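Local coordinates for Di-haem cytochrome c peroxidase family protein (Burkholderia thailandensis E264, PDB 6NX0), which is a diheme peroxidase that probably couples peroxide reduction to electron transfer, carries two c-type hemes and displays an unusually stable bis-Fe(IV) state, at residues A[134-139]-A[377-382]; A[124-129]-A[158-163]; A[216-221]-A[243-248]. All coordinates share one frame; numbering follows the deposited sequence.

Contact 1: residues A[134-139]-A[377-382]. With HEC (heme c), chain C.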
loop_
_atom_site.group_PDB
_atom_site.type_symbol
_atom_site.label_atom_id
_atom_site.label_comp_id
_atom_site.label_asym_id
_atom_site.label_seq_id
_atom_site.Cartn_x
_atom_site.Cartn_y
_atom_site.Cartn_z
ATOM N N PRO A 134 2.679 -0.858 -10.194
ATOM C CA PRO A 134 2.601 -1.719 -11.377
ATOM C C PRO A 134 2.291 -0.958 -12.654
ATOM O O PRO A 134 1.436 -0.066 -12.698
ATOM C CB PRO A 134 1.481 -2.714 -11.029
ATOM C CG PRO A 134 0.695 -2.057 -9.983
ATOM C CD PRO A 134 1.654 -1.228 -9.191
ATOM N N THR A 135 3.000 -1.345 -13.707
ATOM C CA THR A 135 2.584 -1.087 -15.073
ATOM C C THR A 135 1.905 -2.375 -15.538
ATOM O O THR A 135 2.555 -3.419 -15.662
ATOM C CB THR A 135 3.772 -0.685 -15.943
ATOM O OG1 THR A 135 4.277 0.572 -15.471
ATOM C CG2 THR A 135 3.359 -0.563 -17.375
ATOM N N LEU A 136 0.588 -2.317 -15.676
ATOM C CA LEU A 136 -0.225 -3.506 -15.909
ATOM C C LEU A 136 -0.058 -4.049 -17.324
ATOM O O LEU A 136 0.092 -3.294 -18.293
ATOM C CB LEU A 136 -1.691 -3.175 -15.660
ATOM C CG LEU A 136 -2.051 -2.751 -14.231
ATOM C CD1 LEU A 136 -3.512 -2.331 -14.184
ATOM C CD2 LEU A 136 -1.775 -3.870 -13.213
ATOM N N SER A 137 -0.081 -5.374 -17.430
ATOM C CA SER A 137 -0.018 -6.049 -18.707
ATOM C C SER A 137 -1.295 -5.783 -19.499
ATOM O O SER A 137 -2.310 -5.364 -18.949
ATOM C CB SER A 137 0.138 -7.550 -18.492
ATOM O OG SER A 137 -1.075 -8.058 -17.958
ATOM N N PRO A 138 -1.299 -6.071 -20.801
ATOM C CA PRO A 138 -2.554 -5.919 -21.554
ATOM C C PRO A 138 -3.704 -6.750 -21.001
ATOM O O PRO A 138 -4.830 -6.248 -20.904
ATOM C CB PRO A 138 -2.155 -6.348 -22.976
ATOM C CG PRO A 138 -0.692 -6.065 -23.041
ATOM C CD PRO A 138 -0.159 -6.399 -21.681
ATOM N N ALA A 139 -3.464 -8.006 -20.618
ATOM C CA ALA A 139 -4.556 -8.803 -20.080
ATOM C C ALA A 139 -5.058 -8.224 -18.769
ATOM O O ALA A 139 -6.253 -8.292 -18.465
ATOM C CB ALA A 139 -4.113 -10.246 -19.881
ATOM N N ILE A 377 -0.080 8.632 -10.811
ATOM C CA ILE A 377 0.502 7.882 -11.924
ATOM C C ILE A 377 0.046 6.437 -11.940
ATOM O O ILE A 377 0.456 5.676 -12.836
ATOM C CB ILE A 377 2.045 7.951 -11.929
ATOM C CG1 ILE A 377 2.670 7.168 -10.765
ATOM C CG2 ILE A 377 2.526 9.395 -11.931
ATOM C CD1 ILE A 377 4.174 7.148 -10.770
ATOM N N LYS A 378 -0.805 6.031 -11.000
ATOM C CA LYS A 378 -1.271 4.653 -10.972
ATOM C C LYS A 378 -2.301 4.408 -12.068
ATOM O O LYS A 378 -3.064 5.295 -12.449
ATOM C CB LYS A 378 -1.884 4.316 -9.612
ATOM C CG LYS A 378 -0.901 4.358 -8.465
ATOM C CD LYS A 378 -1.592 4.443 -7.130
ATOM C CE LYS A 378 -2.418 3.210 -6.798
ATOM N NZ LYS A 378 -1.622 2.199 -6.057
ATOM N N GLU A 379 -2.322 3.176 -12.567
ATOM C CA GLU A 379 -3.279 2.778 -13.593
ATOM C C GLU A 379 -4.616 2.310 -13.031
ATOM O O GLU A 379 -5.615 2.306 -13.764
ATOM C CB GLU A 379 -2.667 1.682 -14.476
ATOM C CG GLU A 379 -1.487 2.193 -15.297
ATOM C CD GLU A 379 -0.851 1.130 -16.155
ATOM O OE1 GLU A 379 -0.922 -0.060 -15.803
ATOM O OE2 GLU A 379 -0.277 1.482 -17.203
ATOM N N SER A 380 -4.662 1.926 -11.754
ATOM C CA SER A 380 -5.902 1.572 -11.082
ATOM C C SER A 380 -5.709 1.836 -9.603
ATOM O O SER A 380 -4.579 1.943 -9.113
ATOM C CB SER A 380 -6.322 0.120 -11.355
ATOM O OG SER A 380 -5.374 -0.773 -10.813
ATOM N N PHE A 381 -6.840 1.935 -8.898
ATOM C CA PHE A 381 -6.878 2.483 -7.551
ATOM C C PHE A 381 -7.678 1.591 -6.617
ATOM O O PHE A 381 -8.614 0.900 -7.028
ATOM C CB PHE A 381 -7.480 3.916 -7.538
ATOM C CG PHE A 381 -6.740 4.854 -8.435
ATOM C CD1 PHE A 381 -5.651 5.581 -7.971
ATOM C CD2 PHE A 381 -7.085 4.949 -9.759
ATOM C CE1 PHE A 381 -4.937 6.407 -8.833
ATOM C CE2 PHE A 381 -6.378 5.757 -10.613
ATOM C CZ PHE A 381 -5.302 6.477 -10.156
ATOM N N MET A 382 -7.313 1.686 -5.338
ATOM C CA MET A 382 -7.849 0.886 -4.233
ATOM C C MET A 382 -7.328 -0.551 -4.271
ATOM O O MET A 382 -6.743 -1.011 -5.266
ATOM C CB MET A 382 -9.384 0.909 -4.224
ATOM C CG MET A 382 -10.000 2.286 -4.178
ATOM S SD MET A 382 -9.576 3.165 -2.667
ATOM C CE MET A 382 -10.458 4.723 -2.868
HETATM FE FE HEC C . -8.675 7.588 1.405
HETATM C CHA HEC C . -7.619 4.820 -0.321
HETATM C CHB HEC C . -8.001 9.559 -1.325
HETATM C CHC HEC C . -10.326 10.219 2.860
HETATM C CHD HEC C . -9.020 5.765 4.269
HETATM N NA HEC C . -7.897 7.260 -0.441
HETATM C C1A HEC C . -7.483 6.034 -0.926
HETATM C C2A HEC C . -7.106 6.229 -2.301
HETATM C C3A HEC C . -7.114 7.546 -2.541
HETATM C C4A HEC C . -7.620 8.226 -1.376
HETATM C CMA HEC C . -6.872 8.245 -3.876
HETATM C CAA HEC C . -6.535 5.131 -3.227
HETATM C CBA HEC C . -5.024 5.035 -3.102
HETATM C CGA HEC C . -4.382 3.908 -3.874
HETATM O O1A HEC C . -3.150 3.717 -3.638
HETATM O O2A HEC C . -5.089 3.046 -4.467
HETATM N NB HEC C . -9.064 9.504 0.905
HETATM C C1B HEC C . -8.639 10.140 -0.264
HETATM C C2B HEC C . -9.109 11.513 -0.230
HETATM C C3B HEC C . -9.812 11.697 0.886
HETATM C C4B HEC C . -9.753 10.450 1.636
HETATM C CMB HEC C . -8.767 12.567 -1.315
HETATM C CAB HEC C . -10.626 12.937 1.334
HETATM C CBB HEC C . -11.725 13.266 0.299
HETATM N NC HEC C . -9.443 7.956 3.234
HETATM C C1C HEC C . -10.145 9.086 3.605
HETATM C C2C HEC C . -10.601 8.890 4.953
HETATM C C3C HEC C . -10.159 7.701 5.382
HETATM C C4C HEC C . -9.450 7.067 4.296
HETATM C CMC HEC C . -11.370 9.990 5.717
HETATM C CAC HEC C . -10.179 7.168 6.824
HETATM C CBC HEC C . -11.651 7.004 7.258
HETATM N ND HEC C . -8.319 5.663 1.885
HETATM C C1D HEC C . -8.558 5.118 3.151
HETATM C C2D HEC C . -8.424 3.694 3.052
HETATM C C3D HEC C . -8.090 3.386 1.644
HETATM C C4D HEC C . -7.987 4.658 0.981
HETATM C CMD HEC C . -8.598 2.662 4.162
HETATM C CAD HEC C . -7.887 1.995 1.030
HETATM C CBD HEC C . -9.249 1.452 0.642
HETATM C CGD HEC C . -9.121 0.280 -0.297
HETATM O O1D HEC C . -8.000 0.029 -0.803
HETATM O O2D HEC C . -10.189 -0.288 -0.669
HETATM O O HOH W 1 -0.676 1.155 -11.313
HETATM O O HOH W 2 0.144 -0.600 -18.760
#
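Glu379 reaches across to the backbone of Leu136 at the junction between the two c-type heme regions of this diheme peroxidase, where two irregular loops meet in the buried middle of the molecule. Its OE1 accepts the amide of Leu136 at 2.7 Å from N to OE1, a nearly straight bond (166°) that arrives on the syn side of the carboxylate, 25° out of its plane. The Glu379 side chain is extended beyond CG (chi2 179°), which carries the carboxylate to the far backbone; it and the Leu136 side chain run alongside each other, pointing opposite ways. Leu136 CB lies 3.2 Å from Glu379 OE1, so hydrocarbon borders this oxygen beside the N-H.

Two waters complete the seam. One donates to Pro134 O and accepts from the backbone N of Glu379; the other donates to both Leu136 O and Glu379 OE2, the latter at 2.6 Å. Each carboxylate oxygen thus has a partner from the 134-139 backbone, one direct and one through water. Arg130 adds a long, weak ion pair to OE2, which would be expected to favour the ionised acid.

Further out, the Thr135 hydroxyl is engaged by Asp127 and Arg130, although its CG2 still comes within 4.2 Å of Glu379 OE2, while Ser380 OG pairs with Arg145 O. Ser137 N-caps helix 138-142, its OG accepting from Ala140 N; Leu141 of that helix touches both Leu136 and Glu379. Along 377-382 the same loop continues to the second heme. Lys378 bends at its far end so that NZ makes a weak bond to propionate O1A, and the amide of Met382 donates to O2A of that propionate, with 2.7 Å between Met382 N and O2A.

Contact 2: residues A[124-129]-A[158-163]. With HEC (heme c), chain B.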
loop_
_atom_site.group_PDB
_atom_site.type_symbol
_atom_site.label_atom_id
_atom_site.label_comp_id
_atom_site.label_asym_id
_atom_site.label_seq_id
_atom_site.Cartn_x
_atom_site.Cartn_y
_atom_site.Cartn_z
ATOM N N SER A 124 8.389 -6.565 -12.306
ATOM C CA SER A 124 7.255 -6.856 -13.177
ATOM C C SER A 124 5.928 -6.376 -12.612
ATOM O O SER A 124 4.957 -6.241 -13.371
ATOM C CB SER A 124 7.157 -8.361 -13.439
ATOM O OG SER A 124 8.345 -8.845 -14.042
ATOM N N CYS A 125 5.856 -6.119 -11.308
ATOM C CA CYS A 125 4.676 -5.545 -10.674
ATOM C C CYS A 125 4.964 -4.266 -9.909
ATOM O O CYS A 125 4.048 -3.713 -9.292
ATOM C CB CYS A 125 4.045 -6.565 -9.730
ATOM S SG CYS A 125 3.504 -8.025 -10.629
ATOM N N HIS A 126 6.197 -3.805 -9.916
ATOM C CA HIS A 126 6.666 -2.638 -9.168
ATOM C C HIS A 126 7.689 -1.967 -10.093
ATOM O O HIS A 126 8.891 -2.137 -9.929
ATOM C CB HIS A 126 7.289 -3.044 -7.831
ATOM C CG HIS A 126 6.346 -3.747 -6.901
ATOM N ND1 HIS A 126 5.333 -3.087 -6.240
ATOM C CD2 HIS A 126 6.270 -5.040 -6.512
ATOM C CE1 HIS A 126 4.679 -3.943 -5.476
ATOM N NE2 HIS A 126 5.229 -5.135 -5.623
ATOM N N ASP A 127 7.186 -1.215 -11.067
ATOM C CA ASP A 127 7.987 -0.687 -12.159
ATOM C C ASP A 127 8.816 0.489 -11.669
ATOM O O ASP A 127 8.243 1.490 -11.221
ATOM C CB ASP A 127 7.033 -0.260 -13.281
ATOM C CG ASP A 127 7.733 0.279 -14.505
ATOM O OD1 ASP A 127 8.977 0.425 -14.512
ATOM O OD2 ASP A 127 7.004 0.543 -15.481
ATOM N N PRO A 128 10.151 0.434 -11.737
ATOM C CA PRO A 128 10.919 1.617 -11.325
ATOM C C PRO A 128 10.524 2.875 -12.080
ATOM O O PRO A 128 10.701 3.988 -11.553
ATOM C CB PRO A 128 12.373 1.213 -11.612
ATOM C CG PRO A 128 12.278 0.147 -12.641
ATOM C CD PRO A 128 11.032 -0.610 -12.302
ATOM N N GLY A 129 10.028 2.742 -13.300
ATOM C CA GLY A 129 9.618 3.901 -14.075
ATOM C C GLY A 129 8.275 4.477 -13.680
ATOM O O GLY A 129 7.862 5.502 -14.236
ATOM N N ARG A 158 -5.075 -8.700 -5.185
ATOM C CA ARG A 158 -5.234 -7.292 -4.893
ATOM C C ARG A 158 -4.381 -6.497 -5.866
ATOM O O ARG A 158 -3.521 -7.041 -6.555
ATOM C CB ARG A 158 -4.817 -6.946 -3.454
ATOM C CG ARG A 158 -5.692 -7.579 -2.385
ATOM C CD ARG A 158 -5.343 -7.104 -0.960
ATOM N NE ARG A 158 -6.234 -7.694 0.029
ATOM C CZ ARG A 158 -5.826 -8.253 1.162
ATOM N NH1 ARG A 158 -4.531 -8.245 1.495
ATOM N NH2 ARG A 158 -6.731 -8.799 1.973
ATOM N N ASN A 159 -4.610 -5.187 -5.878
ATOM C CA ASN A 159 -3.743 -4.271 -6.599
ATOM C C ASN A 159 -2.427 -4.121 -5.853
ATOM O O ASN A 159 -2.356 -4.306 -4.630
ATOM C CB ASN A 159 -4.425 -2.907 -6.744
ATOM C CG ASN A 159 -3.768 -2.025 -7.784
ATOM O OD1 ASN A 159 -3.069 -2.494 -8.685
ATOM N ND2 ASN A 159 -4.034 -0.723 -7.688
ATOM N N ALA A 160 -1.368 -3.803 -6.593
ATOM C CA ALA A 160 -0.078 -3.583 -5.950
ATOM C C ALA A 160 0.179 -2.101 -5.743
ATOM O O ALA A 160 -0.112 -1.288 -6.641
ATOM C CB ALA A 160 1.063 -4.152 -6.787
ATOM N N PRO A 161 0.747 -1.749 -4.591
ATOM C CA PRO A 161 1.109 -0.354 -4.327
ATOM C C PRO A 161 2.492 0.000 -4.851
ATOM O O PRO A 161 3.329 -0.854 -5.147
ATOM C CB PRO A 161 1.094 -0.302 -2.799
ATOM C CG PRO A 161 1.662 -1.637 -2.427
ATOM C CD PRO A 161 1.021 -2.605 -3.420
ATOM N N SER A 162 2.721 1.305 -4.925
ATOM C CA SER A 162 4.073 1.826 -4.985
ATOM C C SER A 162 4.885 1.383 -3.770
ATOM O O SER A 162 4.402 1.390 -2.635
ATOM C CB SER A 162 4.010 3.353 -5.041
ATOM O OG SER A 162 5.269 3.968 -4.805
ATOM N N LEU A 163 6.141 1.014 -4.003
ATOM C CA LEU A 163 7.051 0.714 -2.901
ATOM C C LEU A 163 7.911 1.887 -2.466
ATOM O O LEU A 163 8.632 1.756 -1.475
ATOM C CB LEU A 163 7.962 -0.460 -3.253
ATOM C CG LEU A 163 7.252 -1.738 -3.692
ATOM C CD1 LEU A 163 8.259 -2.874 -3.912
ATOM C CD2 LEU A 163 6.215 -2.156 -2.687
HETATM FE FE HEC B . 4.898 -6.943 -4.467
HETATM C CHA HEC B . 2.781 -5.664 -2.041
HETATM C CHB HEC B . 7.567 -6.231 -2.493
HETATM C CHC HEC B . 6.876 -9.032 -6.351
HETATM C CHD HEC B . 2.193 -7.827 -6.409
HETATM N NA HEC B . 5.126 -6.029 -2.669
HETATM C C1A HEC B . 4.131 -5.603 -1.812
HETATM C C2A HEC B . 4.746 -5.020 -0.652
HETATM C C3A HEC B . 6.073 -5.080 -0.834
HETATM C C4A HEC B . 6.338 -5.800 -2.053
HETATM C CMA HEC B . 7.152 -4.677 0.164
HETATM C CAA HEC B . 3.986 -4.444 0.558
HETATM C CBA HEC B . 3.823 -2.942 0.410
HETATM C CGA HEC B . 2.953 -2.328 1.476
HETATM O O1A HEC B . 2.924 -1.062 1.504
HETATM O O2A HEC B . 2.203 -3.077 2.174
HETATM N NB HEC B . 6.833 -7.552 -4.433
HETATM C C1B HEC B . 7.774 -7.143 -3.498
HETATM C C2B HEC B . 9.018 -7.796 -3.805
HETATM C C3B HEC B . 8.813 -8.655 -4.809
HETATM C C4B HEC B . 7.446 -8.483 -5.242
HETATM C CMB HEC B . 10.316 -7.570 -3.024
HETATM C CAB HEC B . 9.827 -9.571 -5.523
HETATM C CBB HEC B . 10.295 -10.681 -4.549
HETATM N NC HEC B . 4.596 -8.162 -6.071
HETATM C C1C HEC B . 5.574 -8.900 -6.725
HETATM C C2C HEC B . 5.000 -9.345 -7.975
HETATM C C3C HEC B . 3.712 -8.994 -8.033
HETATM C C4C HEC B . 3.426 -8.268 -6.812
HETATM C CMC HEC B . 5.811 -10.010 -9.099
HETATM C CAC HEC B . 2.818 -8.953 -9.285
HETATM C CBC HEC B . 2.462 -10.363 -9.775
HETATM N ND HEC B . 2.889 -6.727 -4.281
HETATM C C1D HEC B . 1.947 -7.154 -5.238
HETATM C C2D HEC B . 0.630 -6.910 -4.709
HETATM C C3D HEC B . 0.807 -6.317 -3.358
HETATM C C4D HEC B . 2.226 -6.221 -3.152
HETATM C CMD HEC B . -0.677 -7.315 -5.363
HETATM C CAD HEC B . -0.301 -5.921 -2.364
HETATM C CBD HEC B . -0.867 -7.209 -1.813
HETATM C CGD HEC B . -1.689 -7.014 -0.551
HETATM O O1D HEC B . -1.841 -5.854 -0.110
HETATM O O2D HEC B . -2.235 -8.051 -0.080
HETATM O O HOH W 3 4.382 -8.722 -3.300
#
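The proximal side of the first c-type heme is built here, from the end of its CXXCH motif and the loop 158-163. Cys125 SG forms the thioether to heme CAC. The iron is bound by His126, with 2.2 Å between NE2 and heme FE, and a water is the other axial ligand. Leu163 lies over one face of the imidazole: its CD1 makes a CH-pi contact 3.7 Å from the ring centroid and only 14° off the normal, the leucine running roughly perpendicular to the histidine side chain. Pro161 O comes instead to the ring edge, in plane, where it takes a weak, bent bond from ND1 (3.2 Å from ND1 to O, 127°). The stronger partner of ND1 is Phe132 O.

The loop also lines the porphyrin. Ala160 CB sits 3.5 Å from heme C2D, and Leu163 CD2 is equally close to C3A, so Leu163 fills the corner between the imidazole face and the porphyrin. Arg158 runs extended from CG to NE and sends NH1 to propionate O2D at 2.8 Å; salt bridges to Asp345 and Asp192 hold the guanidinium in place. Behind the histidine, Asp127 closes an Asx turn onto Gly129 N.

With one face packed and ND1 bonded to Phe132 O, and weakly to Pro161 O, rotation of the imidazole about its bond to iron is restricted, and chiefly the Phe132 carbonyl would tend to strengthen its donation to the metal.

Contact 3: residues A[216-221]-A[243-248]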
loop_
_atom_site.group_PDB
_atom_site.type_symbol
_atom_site.label_atom_id
_atom_site.label_comp_id
_atom_site.label_asym_id
_atom_site.label_seq_id
_atom_site.Cartn_x
_atom_site.Cartn_y
_atom_site.Cartn_z
ATOM N N SER A 216 8.097 -23.958 -3.985
ATOM C CA SER A 216 8.427 -24.112 -2.586
ATOM C C SER A 216 9.751 -23.417 -2.353
ATOM O O SER A 216 10.494 -23.142 -3.299
ATOM C CB SER A 216 8.568 -25.580 -2.196
ATOM O OG SER A 216 9.729 -26.113 -2.818
ATOM N N ALA A 217 10.046 -23.160 -1.083
ATOM C CA ALA A 217 11.366 -22.635 -0.740
ATOM C C ALA A 217 12.470 -23.595 -1.158
ATOM O O ALA A 217 13.548 -23.158 -1.583
ATOM C CB ALA A 217 11.452 -22.350 0.756
ATOM N N ALA A 218 12.237 -24.907 -1.041
ATOM C CA ALA A 218 13.250 -25.876 -1.448
ATOM C C ALA A 218 13.545 -25.788 -2.938
ATOM O O ALA A 218 14.711 -25.885 -3.365
ATOM C CB ALA A 218 12.793 -27.284 -1.074
ATOM N N ALA A 219 12.498 -25.638 -3.758
ATOM C CA ALA A 219 12.695 -25.510 -5.193
ATOM C C ALA A 219 13.414 -24.211 -5.524
ATOM O O ALA A 219 14.318 -24.187 -6.368
ATOM C CB ALA A 219 11.338 -25.570 -5.907
ATOM N N LEU A 220 12.998 -23.119 -4.893
ATOM C CA LEU A 220 13.618 -21.835 -5.191
ATOM C C LEU A 220 15.079 -21.841 -4.790
ATOM O O LEU A 220 15.929 -21.300 -5.508
ATOM C CB LEU A 220 12.865 -20.717 -4.480
ATOM C CG LEU A 220 13.441 -19.305 -4.660
ATOM C CD1 LEU A 220 13.419 -18.908 -6.155
ATOM C CD2 LEU A 220 12.717 -18.293 -3.791
ATOM N N MET A 221 15.386 -22.440 -3.642
ATOM C CA MET A 221 16.770 -22.522 -3.179
ATOM C C MET A 221 17.640 -23.226 -4.198
ATOM O O MET A 221 18.738 -22.760 -4.526
ATOM C CB MET A 221 16.810 -23.264 -1.842
ATOM C CG MET A 221 18.189 -23.586 -1.308
ATOM S SD MET A 221 18.088 -24.739 0.064
ATOM C CE MET A 221 17.793 -26.280 -0.805
ATOM N N ARG A 243 21.558 -24.973 0.961
ATOM C CA ARG A 243 21.153 -26.245 1.539
ATOM C C ARG A 243 20.041 -26.133 2.566
ATOM O O ARG A 243 19.453 -27.162 2.920
ATOM C CB ARG A 243 22.355 -26.944 2.205
ATOM C CG ARG A 243 23.506 -27.250 1.259
ATOM C CD ARG A 243 23.166 -28.369 0.283
ATOM N NE ARG A 243 22.891 -29.627 0.977
ATOM C CZ ARG A 243 23.816 -30.496 1.390
ATOM N NH1 ARG A 243 23.439 -31.597 2.018
ATOM N NH2 ARG A 243 25.109 -30.278 1.180
ATOM N N ASP A 244 19.720 -24.938 3.040
ATOM C CA ASP A 244 18.685 -24.709 4.049
ATOM C C ASP A 244 17.638 -23.809 3.418
ATOM O O ASP A 244 17.873 -22.594 3.280
ATOM C CB ASP A 244 19.318 -24.061 5.279
ATOM C CG ASP A 244 18.345 -23.795 6.408
ATOM O OD1 ASP A 244 17.130 -23.695 6.167
ATOM O OD2 ASP A 244 18.831 -23.650 7.561
ATOM N N PRO A 245 16.474 -24.341 3.002
ATOM C CA PRO A 245 15.520 -23.489 2.273
ATOM C C PRO A 245 15.093 -22.264 3.057
ATOM O O PRO A 245 14.914 -21.187 2.474
ATOM C CB PRO A 245 14.346 -24.434 2.007
ATOM C CG PRO A 245 14.945 -25.829 2.042
ATOM C CD PRO A 245 16.060 -25.755 3.031
ATOM N N GLU A 246 14.881 -22.393 4.369
ATOM C CA GLU A 246 14.393 -21.248 5.129
ATOM C C GLU A 246 15.486 -20.202 5.319
ATOM O O GLU A 246 15.190 -19.005 5.328
ATOM C CB GLU A 246 13.819 -21.712 6.478
ATOM C CG GLU A 246 12.506 -22.500 6.334
ATOM C CD GLU A 246 11.450 -21.756 5.526
ATOM O OE1 GLU A 246 10.894 -22.339 4.570
ATOM O OE2 GLU A 246 11.199 -20.578 5.839
ATOM N N ARG A 247 16.746 -20.619 5.407
ATOM C CA ARG A 247 17.845 -19.659 5.441
ATOM C C ARG A 247 17.908 -18.860 4.136
ATOM O O ARG A 247 18.091 -17.630 4.145
ATOM C CB ARG A 247 19.147 -20.415 5.706
ATOM C CG ARG A 247 20.415 -19.608 5.626
ATOM C CD ARG A 247 20.560 -18.636 6.748
ATOM N NE ARG A 247 21.875 -18.002 6.694
ATOM C CZ ARG A 247 22.180 -16.868 7.308
ATOM N NH1 ARG A 247 21.269 -16.226 8.035
ATOM N NH2 ARG A 247 23.403 -16.365 7.175
ATOM N N MET A 248 17.743 -19.534 3.004
ATOM C CA MET A 248 17.717 -18.818 1.730
ATOM C C MET A 248 16.641 -17.740 1.739
ATOM O O MET A 248 16.889 -16.593 1.350
ATOM C CB MET A 248 17.501 -19.795 0.573
ATOM C CG MET A 248 17.343 -19.137 -0.823
ATOM S SD MET A 248 18.744 -18.116 -1.343
ATOM C CE MET A 248 19.784 -19.364 -2.095
#
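Met221 and Pro245 form the centre of a helix-helix packing contact, in which the first turn of helix 217-225 lies against the first turn of helix 245-260. Met221 CG is anti to the backbone N (chi1 173°) and the chain stays extended until it bends at chi3, a course that lays the sulfur over the backbone leading into the second helix. Met221 SD is 3.4 Å from both Asp244 N and Pro245 N, and 3.7 Å from Pro245 CD. The Met221 side chain runs slantwise across Pro245. Met221 is buried and gives up more surface to the other segment than any other residue here.

On the N-terminal side of the first helix, the small alanines let the proline come close. Ala217 CB meets Pro245 CB at 3.8 Å, and Pro245 CB approaches the backbone N of Ala218 at 3.7 Å. Deeper in, Met248 packs its CG under Met221 CA, with the two CB atoms 4.3 Å apart. No hydrogen bond joins the segments, so the contact rests on apolar packing.

Toward solvent the fit is looser. Ala218 CB comes no nearer than 4.1 Å to Pro245, at CG, while Arg243 is exposed, its CB pointing away, and meets Met221 SD through its backbone C. Glu246 bends at chi2 to bring OE1 back to Ala217 CB, but its OE2 is held by a salt bridge with Arg203. Both helices begin with side-chain caps: Ser216 OG accepts from Ala219 N, and Asp244 OD1 accepts from Arg247 N and, weakly, from Glu246 N.

Beyond the pair, Ala217 and Leu220 rest on Phe207 of helix 203-207, and reach Val249 and Leu252 respectively on helix 245-260, so the three helices meet around Ala217 and Leu220.

Contacts 1 and 2 form one continuous buried region, their centres 8 Å apart and their segments alternating along the chain. Thr135 OG1 and Asp127 OD2, 2.7 Å apart, join them in a probable hydrogen bond, and Pro134 packs against Cys125 and Ala160. Contact 2 holds the axial histidine of the first heme on one face and at one edge, whereas the 377-382 side of contact 1 meets a propionate of the second, so together they lie in the protein between the two cofactors. Contact 3 stands apart: its centre is about 32 Å from that of contact 1 and about 25 Å from that of contact 2, and it joins peripheral helices away from both heme sites.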